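Long-range contact in fuculose-1-phosphate aldolase (Thermus thermophilus, PDB 2FK5), which belongs to the class II aldolase and adducin family and has its AraD-like alpha/beta fold, with a central sheet covered by helices: residues G27-I39 / H74-H88. Sequence-based numbering, arbitrary orientation.
Sequences GNFSVRTKGGFLI and HREVYRRTGARALVH. With SO4 (sulfate ion), chain C.
Phe37 lays its ring against helix 74-80, where CE2 comes within 3.5 Å of Arg75 CA and CB rests on Tyr78 CE1. Its CG sits between the backbone N and the carbonyl carbon (chi1 67°), swinging the broad ring over the helix. The Phe37 and Tyr78 rings meet obliquely, planes 37° apart. Beside them the His74 imidazole is sandwiched: Ile39 CD1 makes a CH-pi contact 3.5 Å from the centre of one face, and Leu86 CD2 lies against the other. On the far side of the sheet, covered by helices 3-18 and 162-191, small Ala85 lets its CA come within 4.0 Å of Val31 CA, while Phe29 meets Val87 CG2 through CB and leads its ring away to Leu16 and Leu49. In this mixed sheet, the hairpin 28-32/36-39 is joined, after a connection including strand 54-58, by helix 71-80; residues 74-80 lie along one hairpin face, 29° from strand 28-32, and lead into strand 85-88, antiparallel to 28-32. Between these two strands Asn28 with His88 and Ser30 with Leu86 are hydrogen-bonded pairs. Ser30 OG, on a suitably short side chain, bonds His74 ND1 (2.8 Å) and Tyr78 OH (2.7 Å). His74 NE2 donates to Asn28 OD1 (2.6 Å), so both ring nitrogens are gripped. Asn28, acceptor and donor, gives ND2 to sulfate O1, also bound by Lys46 and Ser68. Tyr78 offers a ring to Phe37 and Arg32 and a hydroxyl to Ser30; Arg32 lays its long aliphatic part along that ring, its polar end reaching a water and Gly36 O at the partly exposed edge.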
ATOM      1  N   GLY A  27      11.771 -16.725   0.324  1.00 34.58           N
ATOM      2  CA  GLY A  27      10.755 -17.379  -0.486  1.00 34.38           C
ATOM      3  C   GLY A  27      10.965 -17.371  -1.989  1.00 32.79           C
ATOM      4  O   GLY A  27      11.837 -16.684  -2.511  1.00 30.70           O
ATOM      5  N   ASN A  28      10.151 -18.149  -2.689  1.00 27.65           N
ATOM      6  CA  ASN A  28      10.238 -18.221  -4.135  1.00 25.65           C
ATOM      7  C   ASN A  28       9.008 -18.921  -4.679  1.00 25.96           C
ATOM      8  O   ASN A  28       8.342 -19.668  -3.964  1.00 22.70           O
ATOM      9  CB  ASN A  28      11.510 -18.972  -4.539  1.00 26.17           C
ATOM     10  CG  ASN A  28      11.810 -20.134  -3.623  1.00 27.91           C
ATOM     11  OD1 ASN A  28      11.124 -21.152  -3.648  1.00 31.45           O
ATOM     12  ND2 ASN A  28      12.838 -19.978  -2.788  1.00 26.38           N
ATOM     13  N   PHE A  29       8.678 -18.660  -5.936  1.00 19.10           N
ATOM     14  CA  PHE A  29       7.535 -19.328  -6.522  1.00 22.99           C
ATOM     15  C   PHE A  29       7.756 -19.591  -7.983  1.00 21.54           C
ATOM     16  O   PHE A  29       8.575 -18.938  -8.624  1.00 24.20           O
ATOM     17  CB  PHE A  29       6.229 -18.556  -6.295  1.00 32.96           C
ATOM     18  CG  PHE A  29       6.403 -17.081  -6.137  1.00 28.26           C
ATOM     19  CD1 PHE A  29       6.130 -16.215  -7.193  1.00 36.85           C
ATOM     20  CD2 PHE A  29       6.797 -16.549  -4.912  1.00 29.94           C
ATOM     21  CE1 PHE A  29       6.245 -14.834  -7.022  1.00 29.10           C
ATOM     22  CE2 PHE A  29       6.916 -15.177  -4.734  1.00 34.10           C
ATOM     23  CZ  PHE A  29       6.637 -14.320  -5.790  1.00 27.13           C
ATOM     24  N   SER A  30       7.015 -20.562  -8.496  1.00 20.94           N
ATOM     25  CA  SER A  30       7.154 -20.967  -9.884  1.00 24.25           C
ATOM     26  C   SER A  30       5.872 -21.544 -10.438  1.00 23.46           C
ATOM     27  O   SER A  30       4.919 -21.827  -9.697  1.00 23.16           O
ATOM     28  CB  SER A  30       8.223 -22.049  -9.976  1.00 23.92           C
ATOM     29  OG  SER A  30       7.790 -23.196  -9.248  1.00 23.09           O
ATOM     30  N   VAL A  31       5.866 -21.730 -11.759  1.00 22.65           N
ATOM     31  CA  VAL A  31       4.741 -22.342 -12.445  1.00 21.80           C
ATOM     32  C   VAL A  31       5.336 -23.315 -13.471  1.00 21.95           C
ATOM     33  O   VAL A  31       6.431 -23.102 -13.979  1.00 20.89           O
ATOM     34  CB  VAL A  31       3.851 -21.314 -13.192  1.00 27.55           C
ATOM     35  CG1 VAL A  31       3.258 -20.328 -12.197  1.00 22.73           C
ATOM     36  CG2 VAL A  31       4.661 -20.588 -14.257  1.00 26.06           C
ATOM     37  N   ARG A  32       4.609 -24.385 -13.738  1.00 24.67           N
ATOM     38  CA  ARG A  32       5.038 -25.396 -14.704  1.00 28.05           C
ATOM     39  C   ARG A  32       4.825 -24.802 -16.092  1.00 30.92           C
ATOM     40  O   ARG A  32       3.825 -24.121 -16.330  1.00 27.78           O
ATOM     41  CB  ARG A  32       4.168 -26.644 -14.552  1.00 27.79           C
ATOM     42  CG  ARG A  32       4.572 -27.842 -15.406  1.00 31.38           C
ATOM     43  CD  ARG A  32       5.713 -28.621 -14.764  1.00 34.65           C
ATOM     44  NE  ARG A  32       5.838 -29.947 -15.364  1.00 42.28           N
ATOM     45  CZ  ARG A  32       6.461 -30.192 -16.509  1.00 40.95           C
ATOM     46  NH1 ARG A  32       7.032 -29.200 -17.175  1.00 29.35           N
ATOM     47  NH2 ARG A  32       6.482 -31.422 -17.007  1.00 35.42           N
ATOM     48  N   THR A  33       5.773 -25.040 -16.992  1.00 33.43           N
ATOM     49  CA  THR A  33       5.678 -24.564 -18.369  1.00 32.76           C
ATOM     50  C   THR A  33       5.975 -25.747 -19.289  1.00 35.39           C
ATOM     51  O   THR A  33       6.396 -26.809 -18.829  1.00 31.87           O
ATOM     52  CB  THR A  33       6.707 -23.476 -18.669  1.00 30.81           C
ATOM     53  OG1 THR A  33       8.024 -23.987 -18.417  1.00 28.87           O
ATOM     54  CG2 THR A  33       6.449 -22.239 -17.805  1.00 30.47           C
ATOM     55  N   LYS A  34       5.764 -25.563 -20.587  1.00 39.12           N
ATOM     56  CA  LYS A  34       6.037 -26.633 -21.539  1.00 39.33           C
ATOM     57  C   LYS A  34       7.503 -27.053 -21.469  1.00 36.76           C
ATOM     58  O   LYS A  34       7.823 -28.236 -21.579  1.00 45.53           O
ATOM     59  CB  LYS A  34       5.682 -26.183 -22.961  1.00 35.94           C
ATOM     60  CG  LYS A  34       4.180 -26.037 -23.192  1.00 47.57           C
ATOM     61  CD  LYS A  34       3.862 -25.551 -24.601  1.00 48.45           C
ATOM     62  N   GLY A  35       8.390 -26.085 -21.262  1.00 36.09           N
ATOM     63  CA  GLY A  35       9.813 -26.385 -21.187  1.00 33.44           C
ATOM     64  C   GLY A  35      10.328 -26.924 -19.865  1.00 39.88           C
ATOM     65  O   GLY A  35      11.373 -27.573 -19.817  1.00 42.46           O
ATOM     66  N   GLY A  36       9.600 -26.657 -18.786  1.00 31.17           N
ATOM     67  CA  GLY A  36      10.013 -27.115 -17.471  1.00 24.11           C
ATOM     68  C   GLY A  36       9.238 -26.267 -16.476  1.00 25.12           C
ATOM     69  O   GLY A  36       8.082 -26.572 -16.190  1.00 27.15           O
ATOM     70  N   PHE A  37       9.867 -25.211 -15.960  1.00 24.92           N
ATOM     71  CA  PHE A  37       9.193 -24.300 -15.034  1.00 27.27           C
ATOM     72  C   PHE A  37       9.835 -22.906 -14.987  1.00 23.99           C
ATOM     73  O   PHE A  37      11.032 -22.738 -15.238  1.00 26.59           O
ATOM     74  CB  PHE A  37       9.093 -24.915 -13.616  1.00 21.09           C
ATOM     75  CG  PHE A  37      10.408 -25.096 -12.922  1.00 23.54           C
ATOM     76  CD1 PHE A  37      10.928 -24.094 -12.110  1.00 22.96           C
ATOM     77  CD2 PHE A  37      11.122 -26.288 -13.054  1.00 24.13           C
ATOM     78  CE1 PHE A  37      12.130 -24.268 -11.437  1.00 26.55           C
ATOM     79  CE2 PHE A  37      12.330 -26.472 -12.383  1.00 24.43           C
ATOM     80  CZ  PHE A  37      12.835 -25.466 -11.572  1.00 28.80           C
ATOM     81  N   LEU A  38       9.007 -21.911 -14.680  1.00 23.58           N
ATOM     82  CA  LEU A  38       9.419 -20.518 -14.589  1.00 21.88           C
ATOM     83  C   LEU A  38       9.487 -20.199 -13.101  1.00 22.32           C
ATOM     84  O   LEU A  38       8.514 -20.388 -12.396  1.00 23.81           O
ATOM     85  CB  LEU A  38       8.360 -19.640 -15.269  1.00 21.87           C
ATOM     86  CG  LEU A  38       8.642 -18.142 -15.420  1.00 34.94           C
ATOM     87  CD1 LEU A  38       9.877 -17.948 -16.274  1.00 32.19           C
ATOM     88  CD2 LEU A  38       7.432 -17.439 -16.057  1.00 27.25           C
ATOM     89  N   ILE A  39      10.625 -19.708 -12.634  1.00 21.81           N
ATOM     90  CA  ILE A  39      10.788 -19.424 -11.220  1.00 25.26           C
ATOM     91  C   ILE A  39      11.505 -18.104 -10.983  1.00 28.33           C
ATOM     92  O   ILE A  39      12.213 -17.600 -11.857  1.00 28.15           O
ATOM     93  CB  ILE A  39      11.582 -20.583 -10.549  1.00 24.83           C
ATOM     94  CG1 ILE A  39      11.617 -20.428  -9.029  1.00 26.45           C
ATOM     95  CG2 ILE A  39      13.000 -20.619 -11.099  1.00 26.68           C
ATOM     96  CD1 ILE A  39      12.153 -21.678  -8.330  1.00 27.90           C
ATOM     97  N   HIS A  74      11.892 -27.265  -6.390  1.00 25.54           N
ATOM     98  CA  HIS A  74      10.789 -27.031  -7.311  1.00 20.53           C
ATOM     99  C   HIS A  74      10.865 -28.058  -8.442  1.00 16.73           C
ATOM    100  O   HIS A  74       9.868 -28.681  -8.798  1.00 22.24           O
ATOM    101  CB  HIS A  74      10.879 -25.625  -7.897  1.00 26.25           C
ATOM    102  CG  HIS A  74      10.526 -24.539  -6.927  1.00 19.86           C
ATOM    103  ND1 HIS A  74       9.433 -23.718  -7.100  1.00 24.55           N
ATOM    104  CD2 HIS A  74      11.133 -24.125  -5.789  1.00 21.03           C
ATOM    105  CE1 HIS A  74       9.380 -22.845  -6.111  1.00 24.10           C
ATOM    106  NE2 HIS A  74      10.401 -23.070  -5.300  1.00 25.16           N
ATOM    107  N   ARG A  75      12.056 -28.221  -8.995  1.00 23.15           N
ATOM    108  CA  ARG A  75      12.239 -29.164 -10.093  1.00 24.18           C
ATOM    109  C   ARG A  75      11.788 -30.576  -9.722  1.00 25.44           C
ATOM    110  O   ARG A  75      11.072 -31.235 -10.483  1.00 23.92           O
ATOM    111  CB  ARG A  75      13.705 -29.195 -10.526  1.00 28.65           C
ATOM    112  CG  ARG A  75      13.950 -30.107 -11.730  1.00 30.92           C
ATOM    113  CD  ARG A  75      15.401 -30.093 -12.136  1.00 29.52           C
ATOM    114  NE  ARG A  75      16.249 -30.659 -11.095  1.00 38.53           N
ATOM    115  CZ  ARG A  75      17.562 -30.815 -11.214  1.00 37.60           C
ATOM    116  NH1 ARG A  75      18.171 -30.447 -12.335  1.00 29.00           N
ATOM    117  NH2 ARG A  75      18.264 -31.338 -10.215  1.00 34.72           N
ATOM    118  N   GLU A  76      12.190 -31.035  -8.542  1.00 26.55           N
ATOM    119  CA  GLU A  76      11.830 -32.377  -8.099  1.00 23.21           C
ATOM    120  C   GLU A  76      10.324 -32.502  -7.917  1.00 30.50           C
ATOM    121  O   GLU A  76       9.740 -33.531  -8.239  1.00 24.71           O
ATOM    122  CB  GLU A  76      12.563 -32.712  -6.794  1.00 26.86           C
ATOM    123  CG  GLU A  76      12.703 -34.203  -6.522  1.00 28.25           C
ATOM    124  CD  GLU A  76      13.453 -34.930  -7.630  1.00 34.35           C
ATOM    125  OE1 GLU A  76      14.463 -34.383  -8.121  1.00 34.24           O
ATOM    126  OE2 GLU A  76      13.037 -36.048  -8.003  1.00 40.46           O
ATOM    127  N   VAL A  77       9.687 -31.455  -7.399  1.00 27.67           N
ATOM    128  CA  VAL A  77       8.238 -31.484  -7.218  1.00 20.19           C
ATOM    129  C   VAL A  77       7.545 -31.627  -8.570  1.00 19.81           C
ATOM    130  O   VAL A  77       6.583 -32.376  -8.710  1.00 27.06           O
ATOM    131  CB  VAL A  77       7.712 -30.180  -6.544  1.00 25.84           C
ATOM    132  CG1 VAL A  77       6.198 -30.171  -6.548  1.00 24.57           C
ATOM    133  CG2 VAL A  77       8.231 -30.075  -5.122  1.00 27.87           C
ATOM    134  N   TYR A  78       8.024 -30.900  -9.569  1.00 22.92           N
ATOM    135  CA  TYR A  78       7.408 -30.984 -10.884  1.00 18.87           C
ATOM    136  C   TYR A  78       7.690 -32.339 -11.531  1.00 23.70           C
ATOM    137  O   TYR A  78       6.850 -32.871 -12.250  1.00 27.62           O
ATOM    138  CB  TYR A  78       7.908 -29.853 -11.774  1.00 19.80           C
ATOM    139  CG  TYR A  78       7.350 -28.508 -11.370  1.00 23.25           C
ATOM    140  CD1 TYR A  78       8.189 -27.417 -11.175  1.00 25.53           C
ATOM    141  CD2 TYR A  78       5.980 -28.333 -11.180  1.00 25.80           C
ATOM    142  CE1 TYR A  78       7.675 -26.169 -10.797  1.00 26.32           C
ATOM    143  CE2 TYR A  78       5.453 -27.091 -10.802  1.00 28.33           C
ATOM    144  CZ  TYR A  78       6.312 -26.018 -10.613  1.00 21.34           C
ATOM    145  OH  TYR A  78       5.810 -24.793 -10.224  1.00 24.44           O
ATOM    146  N   ARG A  79       8.869 -32.887 -11.264  1.00 27.65           N
ATOM    147  CA  ARG A  79       9.235 -34.194 -11.809  1.00 32.19           C
ATOM    148  C   ARG A  79       8.330 -35.288 -11.247  1.00 34.74           C
ATOM    149  O   ARG A  79       7.756 -36.074 -11.993  1.00 41.64           O
ATOM    150  CB  ARG A  79      10.680 -34.545 -11.452  1.00 25.58           C
ATOM    151  CG  ARG A  79      11.767 -33.832 -12.237  1.00 31.08           C
ATOM    152  CD  ARG A  79      13.128 -34.164 -11.627  1.00 34.10           C
ATOM    153  NE  ARG A  79      14.258 -33.728 -12.444  1.00 33.64           N
ATOM    154  CZ  ARG A  79      15.529 -33.856 -12.079  1.00 43.59           C
ATOM    155  NH1 ARG A  79      15.832 -34.398 -10.905  1.00 39.55           N
ATOM    156  NH2 ARG A  79      16.502 -33.461 -12.890  1.00 33.36           N
ATOM    157  N   ARG A  80       8.193 -35.316  -9.924  1.00 33.83           N
ATOM    158  CA  ARG A  80       7.411 -36.343  -9.244  1.00 30.27           C
ATOM    159  C   ARG A  80       5.921 -36.133  -9.025  1.00 37.78           C
ATOM    160  O   ARG A  80       5.224 -37.077  -8.664  1.00 39.39           O
ATOM    161  CB  ARG A  80       8.062 -36.650  -7.893  1.00 30.65           C
ATOM    162  CG  ARG A  80       9.456 -37.217  -8.019  1.00 40.50           C
ATOM    163  CD  ARG A  80      10.180 -37.250  -6.685  1.00 41.28           C
ATOM    164  NE  ARG A  80      11.530 -37.779  -6.839  1.00 43.73           N
ATOM    165  CZ  ARG A  80      11.850 -39.061  -6.699  1.00 52.45           C
ATOM    166  NH1 ARG A  80      10.914 -39.948  -6.390  1.00 41.86           N
ATOM    167  NH2 ARG A  80      13.104 -39.457  -6.889  1.00 45.02           N
ATOM    168  N   THR A  81       5.418 -34.920  -9.234  1.00 34.07           N
ATOM    169  CA  THR A  81       3.997 -34.674  -9.012  1.00 29.96           C
ATOM    170  C   THR A  81       3.356 -33.986 -10.208  1.00 30.00           C
ATOM    171  O   THR A  81       4.030 -33.647 -11.174  1.00 31.66           O
ATOM    172  CB  THR A  81       3.765 -33.765  -7.787  1.00 35.25           C
ATOM    173  OG1 THR A  81       4.130 -32.425  -8.129  1.00 29.20           O
ATOM    174  CG2 THR A  81       4.615 -34.220  -6.602  1.00 31.54           C
ATOM    175  N   GLY A  82       2.045 -33.777 -10.123  1.00 31.00           N
ATOM    176  CA  GLY A  82       1.327 -33.105 -11.190  1.00 34.94           C
ATOM    177  C   GLY A  82       1.181 -31.622 -10.892  1.00 35.75           C
ATOM    178  O   GLY A  82       0.351 -30.934 -11.482  1.00 28.20           O
ATOM    179  N   ALA A  83       1.997 -31.119  -9.975  1.00 29.28           N
ATOM    180  CA  ALA A  83       1.929 -29.708  -9.609  1.00 26.72           C
ATOM    181  C   ALA A  83       2.031 -28.817 -10.832  1.00 28.80           C
ATOM    182  O   ALA A  83       2.820 -29.088 -11.734  1.00 28.61           O
ATOM    183  CB  ALA A  83       3.041 -29.370  -8.634  1.00 20.79           C
ATOM    184  N   ARG A  84       1.222 -27.758 -10.859  1.00 28.03           N
ATOM    185  CA  ARG A  84       1.235 -26.785 -11.949  1.00 28.14           C
ATOM    186  C   ARG A  84       1.850 -25.466 -11.474  1.00 27.95           C
ATOM    187  O   ARG A  84       2.173 -24.589 -12.272  1.00 26.34           O
ATOM    188  CB  ARG A  84      -0.183 -26.549 -12.474  1.00 28.59           C
ATOM    189  CG  ARG A  84      -0.751 -27.736 -13.241  1.00 33.23           C
ATOM    190  CD  ARG A  84       0.156 -28.100 -14.411  1.00 43.22           C
ATOM    191  NE  ARG A  84      -0.485 -29.032 -15.330  1.00 59.19           N
ATOM    192  CZ  ARG A  84       0.067 -29.463 -16.459  1.00 72.79           C
ATOM    193  NH1 ARG A  84       1.278 -29.047 -16.810  1.00 72.87           N
ATOM    194  NH2 ARG A  84      -0.596 -30.304 -17.241  1.00 77.36           N
ATOM    195  N   ALA A  85       2.013 -25.334 -10.162  1.00 25.36           N
ATOM    196  CA  ALA A  85       2.623 -24.143  -9.585  1.00 23.87           C
ATOM    197  C   ALA A  85       3.073 -24.466  -8.167  1.00 22.39           C
ATOM    198  O   ALA A  85       2.507 -25.343  -7.522  1.00 23.21           O
ATOM    199  CB  ALA A  85       1.622 -22.982  -9.573  1.00 20.04           C
ATOM    200  N   LEU A  86       4.098 -23.769  -7.696  1.00 22.28           N
ATOM    201  CA  LEU A  86       4.605 -23.998  -6.346  1.00 24.30           C
ATOM    202  C   LEU A  86       4.973 -22.689  -5.660  1.00 22.27           C
ATOM    203  O   LEU A  86       5.594 -21.817  -6.265  1.00 22.47           O
ATOM    204  CB  LEU A  86       5.841 -24.898  -6.394  1.00 21.72           C
ATOM    205  CG  LEU A  86       6.404 -25.392  -5.051  1.00 29.22           C
ATOM    206  CD1 LEU A  86       5.373 -26.291  -4.369  1.00 27.97           C
ATOM    207  CD2 LEU A  86       7.696 -26.162  -5.286  1.00 34.25           C
ATOM    208  N   VAL A  87       4.582 -22.551  -4.398  1.00 21.92           N
ATOM    209  CA  VAL A  87       4.923 -21.358  -3.632  1.00 18.31           C
ATOM    210  C   VAL A  87       5.648 -21.791  -2.374  1.00 20.17           C
ATOM    211  O   VAL A  87       5.153 -22.640  -1.634  1.00 22.05           O
ATOM    212  CB  VAL A  87       3.671 -20.542  -3.190  1.00 23.58           C
ATOM    213  CG1 VAL A  87       4.077 -19.491  -2.155  1.00 21.77           C
ATOM    214  CG2 VAL A  87       3.027 -19.862  -4.384  1.00 21.17           C
ATOM    215  N   HIS A  88       6.832 -21.230  -2.156  1.00 19.35           N
ATOM    216  CA  HIS A  88       7.600 -21.517  -0.959  1.00 23.32           C
ATOM    217  C   HIS A  88       7.627 -20.191  -0.196  1.00 23.16           C
ATOM    218  O   HIS A  88       8.072 -19.170  -0.721  1.00 22.83           O
ATOM    219  CB  HIS A  88       9.030 -21.954  -1.295  1.00 24.23           C
ATOM    220  CG  HIS A  88       9.866 -22.241  -0.085  1.00 27.76           C
ATOM    221  ND1 HIS A  88      11.185 -21.857   0.017  1.00 31.56           N
ATOM    222  CD2 HIS A  88       9.561 -22.851   1.085  1.00 24.51           C
ATOM    223  CE1 HIS A  88      11.655 -22.213   1.200  1.00 30.84           C
ATOM    224  NE2 HIS A  88      10.690 -22.817   1.867  1.00 29.79           N
TER
HETATM  225  S   SO4 C1001      16.060 -17.369  -3.191  1.00 40.67           S
HETATM  226  O1  SO4 C1001      14.866 -17.978  -3.919  1.00 39.01           O
HETATM  227  O2  SO4 C1001      17.317 -17.951  -3.828  1.00 41.89           O
HETATM  228  O3  SO4 C1001      16.065 -15.981  -3.467  1.00 43.55           O
HETATM  229  O4  SO4 C1001      16.010 -17.926  -1.885  1.00 46.78           O
HETATM  230  O   HOH W   1       4.101 -31.146 -13.069  1.00 32.68           O
HETATM  231  O   HOH W   2       1.440 -24.085 -14.848  1.00 38.20           O